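Local coordinates for protein phosphatase (Mycoplasma pneumoniae M129, PDB 1T71) that probably hydrolyses phosphoester bonds, perhaps those of 2',3'-cyclic nucleotides, with a pair of iron(III) ions held in a calcineurin-like metallophosphoesterase fold, at residues N41-T46 against D156-T161; M69-W74 against G181-V186; P209-V214 against P270-Q275; A17-I22 against Y56-E61. One frame throughout, in Å; residues are numbered along the deposited sequence.

Contact 1: N41-T46 against D156-T161. With FE (Fe (III) ion), chain B; FE (Fe (III) ion), chain C.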
loop_
_atom_site.group_PDB
_atom_site.type_symbol
_atom_site.label_atom_id
_atom_site.label_comp_id
_atom_site.label_asym_id
_atom_site.label_seq_id
_atom_site.Cartn_x
_atom_site.Cartn_y
_atom_site.Cartn_z
ATOM N N ASN A 41 1.009 3.050 -1.504
ATOM C CA ASN A 41 -0.148 3.066 -0.622
ATOM C C ASN A 41 0.291 4.121 0.394
ATOM O O ASN A 41 1.351 3.984 1.007
ATOM C CB ASN A 41 -0.333 1.707 0.057
ATOM C CG ASN A 41 -1.515 1.690 1.002
ATOM O OD1 ASN A 41 -1.601 2.512 1.912
ATOM N ND2 ASN A 41 -2.437 0.751 0.790
ATOM N N ALA A 42 -0.505 5.173 0.560
ATOM C CA ALA A 42 -0.156 6.266 1.470
ATOM C C ALA A 42 -1.119 6.439 2.636
ATOM O O ALA A 42 -1.210 7.521 3.220
ATOM C CB ALA A 42 -0.070 7.574 0.677
ATOM N N GLU A 43 -1.807 5.365 3.003
ATOM C CA GLU A 43 -2.795 5.427 4.073
ATOM C C GLU A 43 -2.337 5.873 5.464
ATOM O O GLU A 43 -3.177 6.218 6.293
ATOM C CB GLU A 43 -3.512 4.080 4.203
ATOM C CG GLU A 43 -2.775 3.069 5.049
ATOM C CD GLU A 43 -3.709 2.313 5.967
ATOM O OE1 GLU A 43 -3.204 1.565 6.820
ATOM O OE2 GLU A 43 -4.947 2.471 5.838
ATOM N N ASN A 44 -1.031 5.851 5.734
ATOM C CA ASN A 44 -0.508 6.260 7.046
ATOM C C ASN A 44 0.404 7.487 6.957
ATOM O O ASN A 44 1.098 7.822 7.914
ATOM C CB ASN A 44 0.295 5.115 7.674
ATOM C CG ASN A 44 -0.570 3.920 8.045
ATOM O OD1 ASN A 44 -1.320 3.962 9.019
ATOM N ND2 ASN A 44 -0.471 2.856 7.267
ATOM N N THR A 45 0.400 8.156 5.811
ATOM C CA THR A 45 1.274 9.298 5.598
ATOM C C THR A 45 1.296 10.410 6.647
ATOM O O THR A 45 2.354 10.715 7.199
ATOM C CB THR A 45 1.007 9.934 4.219
ATOM O OG1 THR A 45 1.198 8.952 3.192
ATOM C CG2 THR A 45 1.966 11.096 3.981
ATOM N N THR A 46 0.144 11.014 6.923
ATOM C CA THR A 46 0.058 12.126 7.869
ATOM C C THR A 46 -0.175 11.715 9.330
ATOM O O THR A 46 -1.265 11.279 9.704
ATOM C CB THR A 46 -1.050 13.084 7.415
ATOM O OG1 THR A 46 -0.800 13.464 6.053
ATOM C CG2 THR A 46 -1.097 14.332 8.299
ATOM N N ASP A 156 -4.407 -3.635 -5.069
ATOM C CA ASP A 156 -3.831 -3.469 -3.738
ATOM C C ASP A 156 -4.922 -3.946 -2.778
ATOM O O ASP A 156 -5.918 -3.248 -2.568
ATOM C CB ASP A 156 -3.487 -1.997 -3.463
ATOM C CG ASP A 156 -3.057 -1.751 -2.014
ATOM O OD1 ASP A 156 -2.587 -0.634 -1.686
ATOM O OD2 ASP A 156 -3.199 -2.677 -1.192
ATOM N N PHE A 157 -4.741 -5.145 -2.223
ATOM C CA PHE A 157 -5.714 -5.728 -1.297
ATOM C C PHE A 157 -5.266 -5.424 0.125
ATOM O O PHE A 157 -4.335 -6.041 0.643
ATOM C CB PHE A 157 -5.801 -7.246 -1.506
ATOM C CG PHE A 157 -6.963 -7.904 -0.802
ATOM C CD1 PHE A 157 -6.839 -9.197 -0.294
ATOM C CD2 PHE A 157 -8.177 -7.238 -0.645
ATOM C CE1 PHE A 157 -7.910 -9.816 0.366
ATOM C CE2 PHE A 157 -9.254 -7.845 0.013
ATOM C CZ PHE A 157 -9.120 -9.136 0.520
ATOM N N HIS A 158 -5.934 -4.462 0.748
ATOM C CA HIS A 158 -5.604 -4.040 2.101
ATOM C C HIS A 158 -6.334 -4.939 3.091
ATOM O O HIS A 158 -7.482 -4.671 3.453
ATOM C CB HIS A 158 -6.023 -2.576 2.288
ATOM C CG HIS A 158 -5.181 -1.831 3.270
ATOM N ND1 HIS A 158 -5.656 -1.427 4.498
ATOM C CD2 HIS A 158 -3.887 -1.437 3.216
ATOM C CE1 HIS A 158 -4.689 -0.814 5.157
ATOM N NE2 HIS A 158 -3.606 -0.807 4.402
ATOM N N ALA A 159 -5.664 -6.003 3.527
ATOM C CA ALA A 159 -6.272 -6.965 4.443
ATOM C C ALA A 159 -5.355 -7.365 5.589
ATOM O O ALA A 159 -4.129 -7.208 5.514
ATOM C CB ALA A 159 -6.712 -8.203 3.671
ATOM N N GLU A 160 -5.955 -7.913 6.639
ATOM C CA GLU A 160 -5.214 -8.295 7.837
ATOM C C GLU A 160 -4.698 -9.731 7.873
ATOM O O GLU A 160 -3.561 -9.982 8.251
ATOM C CB GLU A 160 -6.103 -8.052 9.063
ATOM C CG GLU A 160 -5.390 -7.429 10.251
ATOM C CD GLU A 160 -4.462 -8.392 10.939
ATOM O OE1 GLU A 160 -3.635 -7.943 11.749
ATOM O OE2 GLU A 160 -4.567 -9.606 10.672
ATOM N N THR A 161 -5.547 -10.662 7.468
ATOM C CA THR A 161 -5.256 -12.088 7.511
ATOM C C THR A 161 -4.503 -12.748 6.344
ATOM O O THR A 161 -4.793 -12.480 5.180
ATOM C CB THR A 161 -6.596 -12.825 7.737
ATOM O OG1 THR A 161 -6.959 -12.724 9.121
ATOM C CG2 THR A 161 -6.510 -14.246 7.336
HETATM FE FE FE B . -1.182 0.860 7.204
HETATM FE FE FE C . -4.084 -0.407 7.359
#

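Contact 2: M69-W74 against G181-V186. With FE (Fe (III) ion), chain C.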
loop_
_atom_site.group_PDB
_atom_site.type_symbol
_atom_site.label_atom_id
_atom_site.label_comp_id
_atom_site.label_asym_id
_atom_site.label_seq_id
_atom_site.Cartn_x
_atom_site.Cartn_y
_atom_site.Cartn_z
ATOM N N MET A 69 -4.996 3.441 -1.051
ATOM C CA MET A 69 -5.157 3.678 0.383
ATOM C C MET A 69 -5.585 2.462 1.204
ATOM O O MET A 69 -5.242 1.328 0.871
ATOM C CB MET A 69 -6.141 4.837 0.598
ATOM C CG MET A 69 -5.690 6.171 0.002
ATOM S SD MET A 69 -4.411 7.022 0.971
ATOM C CE MET A 69 -3.073 6.491 0.245
ATOM N N GLY A 70 -6.326 2.701 2.285
ATOM C CA GLY A 70 -6.747 1.601 3.141
ATOM C C GLY A 70 -7.805 1.937 4.173
ATOM O O GLY A 70 -8.788 2.622 3.875
ATOM N N ASN A 71 -7.620 1.462 5.396
ATOM C CA ASN A 71 -8.615 1.715 6.425
ATOM C C ASN A 71 -8.563 3.104 7.041
ATOM O O ASN A 71 -9.549 3.562 7.599
ATOM C CB ASN A 71 -8.549 0.633 7.513
ATOM C CG ASN A 71 -7.153 0.428 8.053
ATOM O OD1 ASN A 71 -6.219 0.162 7.302
ATOM N ND2 ASN A 71 -7.006 0.541 9.367
ATOM N N HIS A 72 -7.431 3.787 6.922
ATOM C CA HIS A 72 -7.308 5.129 7.475
ATOM C C HIS A 72 -7.421 6.197 6.394
ATOM O O HIS A 72 -6.976 7.328 6.570
ATOM C CB HIS A 72 -5.982 5.264 8.219
ATOM C CG HIS A 72 -5.976 4.574 9.547
ATOM N ND1 HIS A 72 -5.024 3.642 9.902
ATOM C CD2 HIS A 72 -6.815 4.681 10.606
ATOM C CE1 HIS A 72 -5.277 3.204 11.123
ATOM N NE2 HIS A 72 -6.357 3.819 11.572
ATOM N N THR A 73 -8.033 5.824 5.276
ATOM C CA THR A 73 -8.212 6.734 4.151
ATOM C C THR A 73 -8.841 8.092 4.509
ATOM O O THR A 73 -8.429 9.133 4.001
ATOM C CB THR A 73 -9.114 6.089 3.050
ATOM O OG1 THR A 73 -8.492 4.901 2.531
ATOM C CG2 THR A 73 -9.360 7.084 1.908
ATOM N N TRP A 74 -9.822 8.081 5.400
ATOM C CA TRP A 74 -10.554 9.301 5.722
ATOM C C TRP A 74 -10.224 10.031 7.016
ATOM O O TRP A 74 -11.012 10.862 7.476
ATOM C CB TRP A 74 -12.049 8.967 5.685
ATOM C CG TRP A 74 -12.414 8.173 4.456
ATOM C CD1 TRP A 74 -12.810 8.668 3.242
ATOM C CD2 TRP A 74 -12.326 6.748 4.298
ATOM N NE1 TRP A 74 -12.967 7.640 2.340
ATOM C CE2 TRP A 74 -12.673 6.454 2.960
ATOM C CE3 TRP A 74 -11.979 5.694 5.156
ATOM C CZ2 TRP A 74 -12.686 5.146 2.458
ATOM C CZ3 TRP A 74 -11.994 4.393 4.659
ATOM C CH2 TRP A 74 -12.343 4.132 3.320
ATOM N N GLY A 181 -0.744 -7.534 -1.332
ATOM C CA GLY A 181 -1.372 -7.311 -0.044
ATOM C C GLY A 181 -0.661 -6.209 0.735
ATOM O O GLY A 181 0.550 -6.024 0.601
ATOM N N THR A 182 -1.419 -5.466 1.534
ATOM C CA THR A 182 -0.882 -4.386 2.366
ATOM C C THR A 182 -1.670 -4.367 3.675
ATOM O O THR A 182 -2.647 -5.108 3.813
ATOM C CB THR A 182 -1.028 -2.994 1.683
ATOM O OG1 THR A 182 -2.386 -2.796 1.257
ATOM C CG2 THR A 182 -0.100 -2.883 0.482
ATOM N N HIS A 183 -1.220 -3.544 4.627
ATOM C CA HIS A 183 -1.867 -3.360 5.938
ATOM C C HIS A 183 -1.151 -3.929 7.166
ATOM O O HIS A 183 -1.288 -3.364 8.248
ATOM C CB HIS A 183 -3.322 -3.875 5.918
ATOM C CG HIS A 183 -4.036 -3.756 7.233
ATOM N ND1 HIS A 183 -4.435 -2.547 7.764
ATOM C CD2 HIS A 183 -4.416 -4.701 8.128
ATOM C CE1 HIS A 183 -5.027 -2.748 8.928
ATOM N NE2 HIS A 183 -5.027 -4.047 9.174
ATOM N N THR A 184 -0.383 -5.013 7.026
ATOM C CA THR A 184 0.289 -5.525 8.252
ATOM C C THR A 184 1.627 -4.847 8.584
ATOM O O THR A 184 2.180 -5.065 9.664
ATOM C CB THR A 184 0.493 -7.075 8.161
ATOM O OG1 THR A 184 1.426 -7.390 7.122
ATOM C CG2 THR A 184 -0.843 -7.770 7.871
ATOM N N HIS A 185 2.146 -4.032 7.669
ATOM C CA HIS A 185 3.401 -3.302 7.898
ATOM C C HIS A 185 4.662 -4.155 8.033
ATOM O O HIS A 185 5.672 -3.693 8.572
ATOM C CB HIS A 185 3.289 -2.437 9.155
ATOM C CG HIS A 185 2.364 -1.270 9.019
ATOM N ND1 HIS A 185 1.478 -1.133 7.971
ATOM C CD2 HIS A 185 2.171 -0.190 9.815
ATOM C CE1 HIS A 185 0.787 -0.020 8.127
ATOM N NE2 HIS A 185 1.186 0.571 9.238
ATOM N N VAL A 186 4.600 -5.396 7.570
ATOM C CA VAL A 186 5.742 -6.297 7.627
ATOM C C VAL A 186 5.784 -7.016 6.291
ATOM O O VAL A 186 4.840 -7.708 5.923
ATOM C CB VAL A 186 5.591 -7.340 8.763
ATOM C CG1 VAL A 186 6.674 -8.411 8.644
ATOM C CG2 VAL A 186 5.677 -6.639 10.128
HETATM FE FE FE C . -4.084 -0.407 7.359
#

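Contact 3: P209-V214 against P270-Q275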
loop_
_atom_site.group_PDB
_atom_site.type_symbol
_atom_site.label_atom_id
_atom_site.label_comp_id
_atom_site.label_asym_id
_atom_site.label_seq_id
_atom_site.Cartn_x
_atom_site.Cartn_y
_atom_site.Cartn_z
ATOM N N PRO A 209 8.839 4.303 9.998
ATOM C CA PRO A 209 9.809 4.057 11.070
ATOM C C PRO A 209 10.431 2.671 10.944
ATOM O O PRO A 209 9.776 1.733 10.478
ATOM C CB PRO A 209 8.967 4.208 12.335
ATOM C CG PRO A 209 7.962 5.245 11.930
ATOM C CD PRO A 209 7.558 4.770 10.555
ATOM N N GLY A 210 11.689 2.546 11.363
ATOM C CA GLY A 210 12.379 1.270 11.266
ATOM C C GLY A 210 12.466 0.439 12.536
ATOM O O GLY A 210 11.555 0.444 13.368
ATOM N N PHE A 211 13.573 -0.286 12.686
ATOM C CA PHE A 211 13.766 -1.130 13.853
ATOM C C PHE A 211 13.869 -0.283 15.112
ATOM O O PHE A 211 14.751 0.567 15.239
ATOM C CB PHE A 211 15.019 -1.998 13.694
ATOM C CG PHE A 211 15.032 -3.193 14.604
ATOM C CD1 PHE A 211 15.400 -3.064 15.940
ATOM C CD2 PHE A 211 14.622 -4.441 14.138
ATOM C CE1 PHE A 211 15.357 -4.160 16.804
ATOM C CE2 PHE A 211 14.579 -5.542 14.992
ATOM C CZ PHE A 211 14.947 -5.397 16.327
ATOM N N GLY A 212 12.964 -0.528 16.050
ATOM C CA GLY A 212 12.954 0.248 17.274
ATOM C C GLY A 212 11.560 0.808 17.457
ATOM O O GLY A 212 11.278 1.514 18.426
ATOM N N SER A 213 10.686 0.496 16.503
ATOM C CA SER A 213 9.297 0.935 16.540
ATOM C C SER A 213 8.434 -0.313 16.417
ATOM O O SER A 213 8.929 -1.377 16.040
ATOM C CB SER A 213 8.992 1.870 15.367
ATOM O OG SER A 213 8.661 1.137 14.196
ATOM N N VAL A 214 7.152 -0.193 16.736
ATOM C CA VAL A 214 6.250 -1.331 16.621
ATOM C C VAL A 214 5.306 -1.069 15.459
ATOM O O VAL A 214 4.296 -0.372 15.607
ATOM C CB VAL A 214 5.418 -1.548 17.918
ATOM C CG1 VAL A 214 4.364 -2.629 17.707
ATOM C CG2 VAL A 214 6.335 -1.944 19.057
ATOM N N PRO A 270 20.792 4.885 16.161
ATOM C CA PRO A 270 21.528 4.638 17.406
ATOM C C PRO A 270 20.684 4.870 18.656
ATOM O O PRO A 270 20.898 4.238 19.692
ATOM C CB PRO A 270 22.710 5.608 17.310
ATOM C CG PRO A 270 22.162 6.725 16.450
ATOM C CD PRO A 270 21.436 5.953 15.375
ATOM N N ARG A 271 19.710 5.764 18.550
ATOM C CA ARG A 271 18.858 6.080 19.686
ATOM C C ARG A 271 18.051 4.882 20.217
ATOM O O ARG A 271 17.525 4.929 21.328
ATOM C CB ARG A 271 17.940 7.257 19.323
ATOM C CG ARG A 271 16.536 6.890 18.886
ATOM C CD ARG A 271 15.556 7.237 19.996
ATOM N NE ARG A 271 15.724 8.624 20.433
ATOM C CZ ARG A 271 15.166 9.140 21.522
ATOM N NH1 ARG A 271 14.398 8.385 22.299
ATOM N NH2 ARG A 271 15.377 10.412 21.835
ATOM N N TYR A 272 17.960 3.811 19.436
ATOM C CA TYR A 272 17.240 2.617 19.883
ATOM C C TYR A 272 18.101 1.883 20.917
ATOM O O TYR A 272 17.589 1.224 21.826
ATOM C CB TYR A 272 16.950 1.681 18.694
ATOM C CG TYR A 272 16.555 0.277 19.111
ATOM C CD1 TYR A 272 15.333 0.031 19.737
ATOM C CD2 TYR A 272 17.426 -0.797 18.928
ATOM C CE1 TYR A 272 14.988 -1.259 20.175
ATOM C CE2 TYR A 272 17.093 -2.083 19.362
ATOM C CZ TYR A 272 15.874 -2.305 19.984
ATOM O OH TYR A 272 15.549 -3.570 20.420
ATOM N N LEU A 273 19.418 2.016 20.772
ATOM C CA LEU A 273 20.368 1.361 21.669
ATOM C C LEU A 273 20.277 1.828 23.117
ATOM O O LEU A 273 20.673 1.105 24.026
ATOM C CB LEU A 273 21.795 1.572 21.161
ATOM C CG LEU A 273 22.125 0.993 19.787
ATOM C CD1 LEU A 273 23.580 1.298 19.442
ATOM C CD2 LEU A 273 21.869 -0.508 19.785
ATOM N N LYS A 274 19.750 3.028 23.328
ATOM C CA LYS A 274 19.620 3.586 24.672
ATOM C C LYS A 274 18.309 3.166 25.336
ATOM O O LYS A 274 18.096 3.424 26.523
ATOM C CB LYS A 274 19.688 5.117 24.609
ATOM C CG LYS A 274 18.533 5.724 23.841
ATOM C CD LYS A 274 18.747 7.188 23.478
ATOM C CE LYS A 274 18.459 8.127 24.628
ATOM N NZ LYS A 274 18.506 9.546 24.171
ATOM N N GLN A 275 17.432 2.522 24.573
ATOM C CA GLN A 275 16.141 2.090 25.103
ATOM C C GLN A 275 16.165 0.818 25.950
ATOM O O GLN A 275 16.923 -0.112 25.677
ATOM C CB GLN A 275 15.152 1.902 23.958
ATOM C CG GLN A 275 13.989 2.844 24.037
ATOM C CD GLN A 275 14.339 4.263 23.667
ATOM O OE1 GLN A 275 13.625 5.193 24.020
ATOM N NE2 GLN A 275 15.431 4.437 22.937
#

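Contact 4: A17-I22 against Y56-E61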
loop_
_atom_site.group_PDB
_atom_site.type_symbol
_atom_site.label_atom_id
_atom_site.label_comp_id
_atom_site.label_asym_id
_atom_site.label_seq_id
_atom_site.Cartn_x
_atom_site.Cartn_y
_atom_site.Cartn_z
ATOM N N ALA A 17 9.082 9.678 8.807
ATOM C CA ALA A 17 10.129 8.722 8.479
ATOM C C ALA A 17 9.876 8.075 7.119
ATOM O O ALA A 17 10.797 7.906 6.324
ATOM C CB ALA A 17 10.223 7.657 9.554
ATOM N N GLY A 18 8.628 7.712 6.854
ATOM C CA GLY A 18 8.324 7.090 5.581
ATOM C C GLY A 18 8.491 8.094 4.459
ATOM O O GLY A 18 9.071 7.793 3.416
ATOM N N ARG A 19 7.980 9.297 4.683
ATOM C CA ARG A 19 8.061 10.361 3.690
ATOM C C ARG A 19 9.508 10.637 3.306
ATOM O O ARG A 19 9.837 10.716 2.124
ATOM C CB ARG A 19 7.407 11.638 4.233
ATOM C CG ARG A 19 6.162 12.057 3.466
ATOM C CD ARG A 19 5.512 13.301 4.065
ATOM N NE ARG A 19 4.732 12.959 5.247
ATOM C CZ ARG A 19 4.991 13.387 6.475
ATOM N NH1 ARG A 19 6.019 14.189 6.703
ATOM N NH2 ARG A 19 4.217 13.000 7.477
ATOM N N ASN A 20 10.370 10.768 4.309
ATOM C CA ASN A 20 11.779 11.052 4.071
ATOM C C ASN A 20 12.589 9.968 3.374
ATOM O O ASN A 20 13.396 10.268 2.493
ATOM C CB ASN A 20 12.459 11.432 5.387
ATOM C CG ASN A 20 12.083 12.824 5.844
ATOM O OD1 ASN A 20 12.211 13.161 7.021
ATOM N ND2 ASN A 20 11.623 13.651 4.906
ATOM N N ILE A 21 12.396 8.708 3.749
ATOM C CA ILE A 21 13.181 7.671 3.101
ATOM C C ILE A 21 12.755 7.501 1.640
ATOM O O ILE A 21 13.544 7.052 0.811
ATOM C CB ILE A 21 13.090 6.321 3.860
ATOM C CG1 ILE A 21 14.132 5.349 3.297
ATOM C CG2 ILE A 21 11.680 5.740 3.761
ATOM C CD1 ILE A 21 14.304 4.083 4.124
ATOM N N ILE A 22 11.517 7.873 1.323
ATOM C CA ILE A 22 11.040 7.766 -0.051
ATOM C C ILE A 22 11.611 8.913 -0.888
ATOM O O ILE A 22 12.007 8.724 -2.040
ATOM C CB ILE A 22 9.494 7.802 -0.123
ATOM C CG1 ILE A 22 8.922 6.479 0.392
ATOM C CG2 ILE A 22 9.042 8.073 -1.557
ATOM C CD1 ILE A 22 7.418 6.385 0.314
ATOM N N TYR A 56 0.170 15.111 0.232
ATOM C CA TYR A 56 -0.153 14.528 -1.058
ATOM C C TYR A 56 0.749 15.168 -2.108
ATOM O O TYR A 56 1.283 14.486 -2.984
ATOM C CB TYR A 56 -1.621 14.764 -1.413
ATOM C CG TYR A 56 -1.910 14.627 -2.894
ATOM C CD1 TYR A 56 -1.776 15.720 -3.758
ATOM C CD2 TYR A 56 -2.266 13.397 -3.444
ATOM C CE1 TYR A 56 -1.989 15.587 -5.134
ATOM C CE2 TYR A 56 -2.476 13.255 -4.816
ATOM C CZ TYR A 56 -2.335 14.351 -5.653
ATOM O OH TYR A 56 -2.520 14.194 -7.006
ATOM N N GLU A 57 0.929 16.482 -2.023
ATOM C CA GLU A 57 1.787 17.157 -2.990
ATOM C C GLU A 57 3.245 16.757 -2.763
ATOM O O GLU A 57 4.006 16.607 -3.716
ATOM C CB GLU A 57 1.601 18.679 -2.917
ATOM C CG GLU A 57 0.238 19.156 -3.455
ATOM C CD GLU A 57 -0.026 18.751 -4.919
ATOM O OE1 GLU A 57 -1.155 18.992 -5.413
ATOM O OE2 GLU A 57 0.887 18.207 -5.584
ATOM N N PHE A 58 3.630 16.565 -1.504
ATOM C CA PHE A 58 4.995 16.143 -1.197
ATOM C C PHE A 58 5.301 14.824 -1.921
ATOM O O PHE A 58 6.316 14.701 -2.615
ATOM C CB PHE A 58 5.169 15.936 0.309
ATOM C CG PHE A 58 6.510 15.364 0.690
ATOM C CD1 PHE A 58 7.530 16.192 1.148
ATOM C CD2 PHE A 58 6.762 13.998 0.561
ATOM C CE1 PHE A 58 8.780 15.668 1.474
ATOM C CE2 PHE A 58 8.006 13.468 0.881
ATOM C CZ PHE A 58 9.017 14.302 1.338
ATOM N N LEU A 59 4.430 13.833 -1.740
ATOM C CA LEU A 59 4.618 12.534 -2.380
ATOM C C LEU A 59 4.643 12.697 -3.889
ATOM O O LEU A 59 5.432 12.067 -4.590
ATOM C CB LEU A 59 3.490 11.568 -1.990
ATOM C CG LEU A 59 3.531 11.028 -0.560
ATOM C CD1 LEU A 59 2.337 10.111 -0.338
ATOM C CD2 LEU A 59 4.846 10.278 -0.323
ATOM N N LYS A 60 3.767 13.559 -4.377
ATOM C CA LYS A 60 3.668 13.828 -5.798
ATOM C C LYS A 60 4.965 14.446 -6.327
ATOM O O LYS A 60 5.464 14.060 -7.385
ATOM C CB LYS A 60 2.495 14.770 -6.047
ATOM C CG LYS A 60 1.906 14.653 -7.418
ATOM C CD LYS A 60 1.346 13.263 -7.657
ATOM C CE LYS A 60 0.964 13.117 -9.108
ATOM N NZ LYS A 60 0.063 14.230 -9.504
ATOM N N GLU A 61 5.521 15.399 -5.588
ATOM C CA GLU A 61 6.753 16.039 -6.032
ATOM C C GLU A 61 7.953 15.137 -5.808
ATOM O O GLU A 61 9.019 15.369 -6.371
ATOM C CB GLU A 61 6.963 17.378 -5.316
ATOM C CG GLU A 61 7.234 17.293 -3.813
ATOM C CD GLU A 61 8.587 16.656 -3.472
ATOM O OE1 GLU A 61 9.575 16.915 -4.206
ATOM O OE2 GLU A 61 8.666 15.911 -2.460
#

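Contact 1: N41-T46 against D156-T161
Asn41 and Asp156 meet through one fairly straight hydrogen bond: ND2 of Asn41 donates an N-H to OD1 of Asp156 at 2.8 Å, reaching that oxygen on its syn side. The other end of the Asn41 amide, OD1, accepts from the backbone N of Glu43 at 3.1 Å and closes an Asx turn. With CG anti to the backbone N (chi1 179°), the Asn41 amide extends across to the 156-161 segment.

Glu43 leaves the type I turn Ala42-Thr45 with CG wedged between its own N and carbonyl carbon (chi1 84°), and a bend at chi2 carries the carboxylate to the two irons. A single oxygen, OE1, bridges them at 2.2 Å from each iron, while OE2 is held by the backbone N of His72. His158 is a ligand of the iron of chain C; its modelled ring presents CE1 to the metal at an implausibly short 2.3 Å and may be turned over, leaving its atom assignment uncertain. As modelled, ND2 of Asn44 lies 2.1 Å from the iron of chain B, but amides normally bind through oxygen, so N and O may be exchanged. This is the dinuclear centre of the calcineurin-like fold. Asp156 also bonds Thr68 and Thr182, and the buried contact joins the end of strand 37-41 in one sheet to the end of strand 152-158 in the other, with helix 53-62 packed behind the turn.

Contact 2: M69-W74 against G181-V186
His183 and Asn71, which bury most of the surface, meet by way of an iron. OD1 of Asn71 and ND1 of His183 each bind the ion of chain C at 2.2 Å, and the two ligand atoms stand 3.3 Å apart without a hydrogen bond between them. The amide and the imidazole cross at about a right angle, their planes 78° apart, and OD1 lies obliquely to the ring. A chi1 of 178° extends the His183 ring away from its own N, carrying ND1 out from the loop to the ion.

Both ligands sit in loops that follow strands, 66-68 in one sheet and 178-182 in the other, the usual location of metal ligands in calcineurin-like phosphoesterases. Glu43 supplies a further bond to the same iron, and His158, also a ligand, meets the His183 ring with planes steeply inclined. Around Asn71 the chain makes a type I turn from Gly70 to Thr73, in which OG1 of Thr73 donates to Gly70 O at 2.7 Å from above the carbonyl plane. ND2 of Asn71 lies over one face of the ring of His72, probably the proton donor, and the backbone N of His72 bonds the carboxylate of Glu43.

Contact 3: P209-V214 against P270-Q275
Gly210 O is gripped twice from Ser213, by OG at 3.1 Å in the carbonyl plane and more weakly by the backbone N at 3.3 Å, and this tight bend presents Phe211 and Gly212 to Tyr272. OG of Ser213 has a second partner in the backbone N of Gly216. Across the contact the two rings form a T-shaped pair, with the edge of Phe211 turned to a face of Tyr272, centroids 5.4 Å apart and planes at 82°. CE1 of Phe211 comes to 3.7 Å from CZ of Tyr272, while CD1 lies over the same ring toward its rim.

The contact lies away from the iron site and joins two loops at the periphery: the one after strand 206-207, leading to helix 219-226, and the one after strand 259-267, an outermost strand of its sheet. In the second loop, residues 270-274 have helical backbone angles without the regular bonds, and a type I turn runs from Tyr272 to Gln275. A chi1 of 164° swings the Tyr272 ring clear of its own backbone N and up to Gly212, whose bare CA lies 3.4 Å from CD1 of Tyr272. The side chain of Tyr272 also touches Cys239.

Contact 4: A17-I22 against Y56-E61
The Phe58 ring is sandwiched: the aliphatic part of Arg19 lies on one face, and in the model OE2 of the poorly ordered Glu61, from the same helix as Phe58, lies over the opposite face. CD of Arg19 stands 4.1 Å from the ring centroid and 22° off the normal, a CH-pi contact, while CG comes to 3.5 Å from both CD2 and CE2 of Phe58. The carbonyl O of Arg19 is also 3.5 Å from CE2. ND2 of Asn20 approaches CZ more loosely and obliquely.

Phe58 projects its ring to the neighbouring helix. Arg19 lays its methylenes along that ring and bends at chi3, turning the guanidinium away from a stack; its plane stands 86° from that of the ring. Alongside, CD2 of Leu59 reaches to 4.4 Å from CG of Arg19, and Leu59 itself packs on Ala42, Thr45 and Ile67.

Segments 17-22 and 56-61 run nearly parallel, their axes 10.6 Å apart at closest approach and crossing at 20°. Their helices, 15-23 and 53-62, belong to successive beta-alpha-beta crossovers of one sheet, linking parallel strands 6-10, 37-41 and 66-68. The chemistry divides Arg19 in two: its methylenes provide the apolar helix packing, whereas NH2 bonds Thr45 O and so ties this helix pair to the loop carrying the iron ligands Glu43 and Asn44.

Contacts 1 and 2 form one site: their centres are about 2 Å apart, their segments alternate along the chain, and they share the iron of chain C and the neighbouring strands 152-158 and 178-182. The active centre is thereby assembled from loops at strand ends in both six-stranded sheets. Contact 4, centred about 16 Å from contact 1, lies in helices 15-23 and 53-62; its segments alternate with those of contact 1, which it touches through Arg19 and Leu59. Contact 3 comes last in the chain, about 23 Å between centres from contacts 1 and 2, and meets contact 4 where Pro209 packs on Ala17, joining the loop 209-214 to helix 15-23.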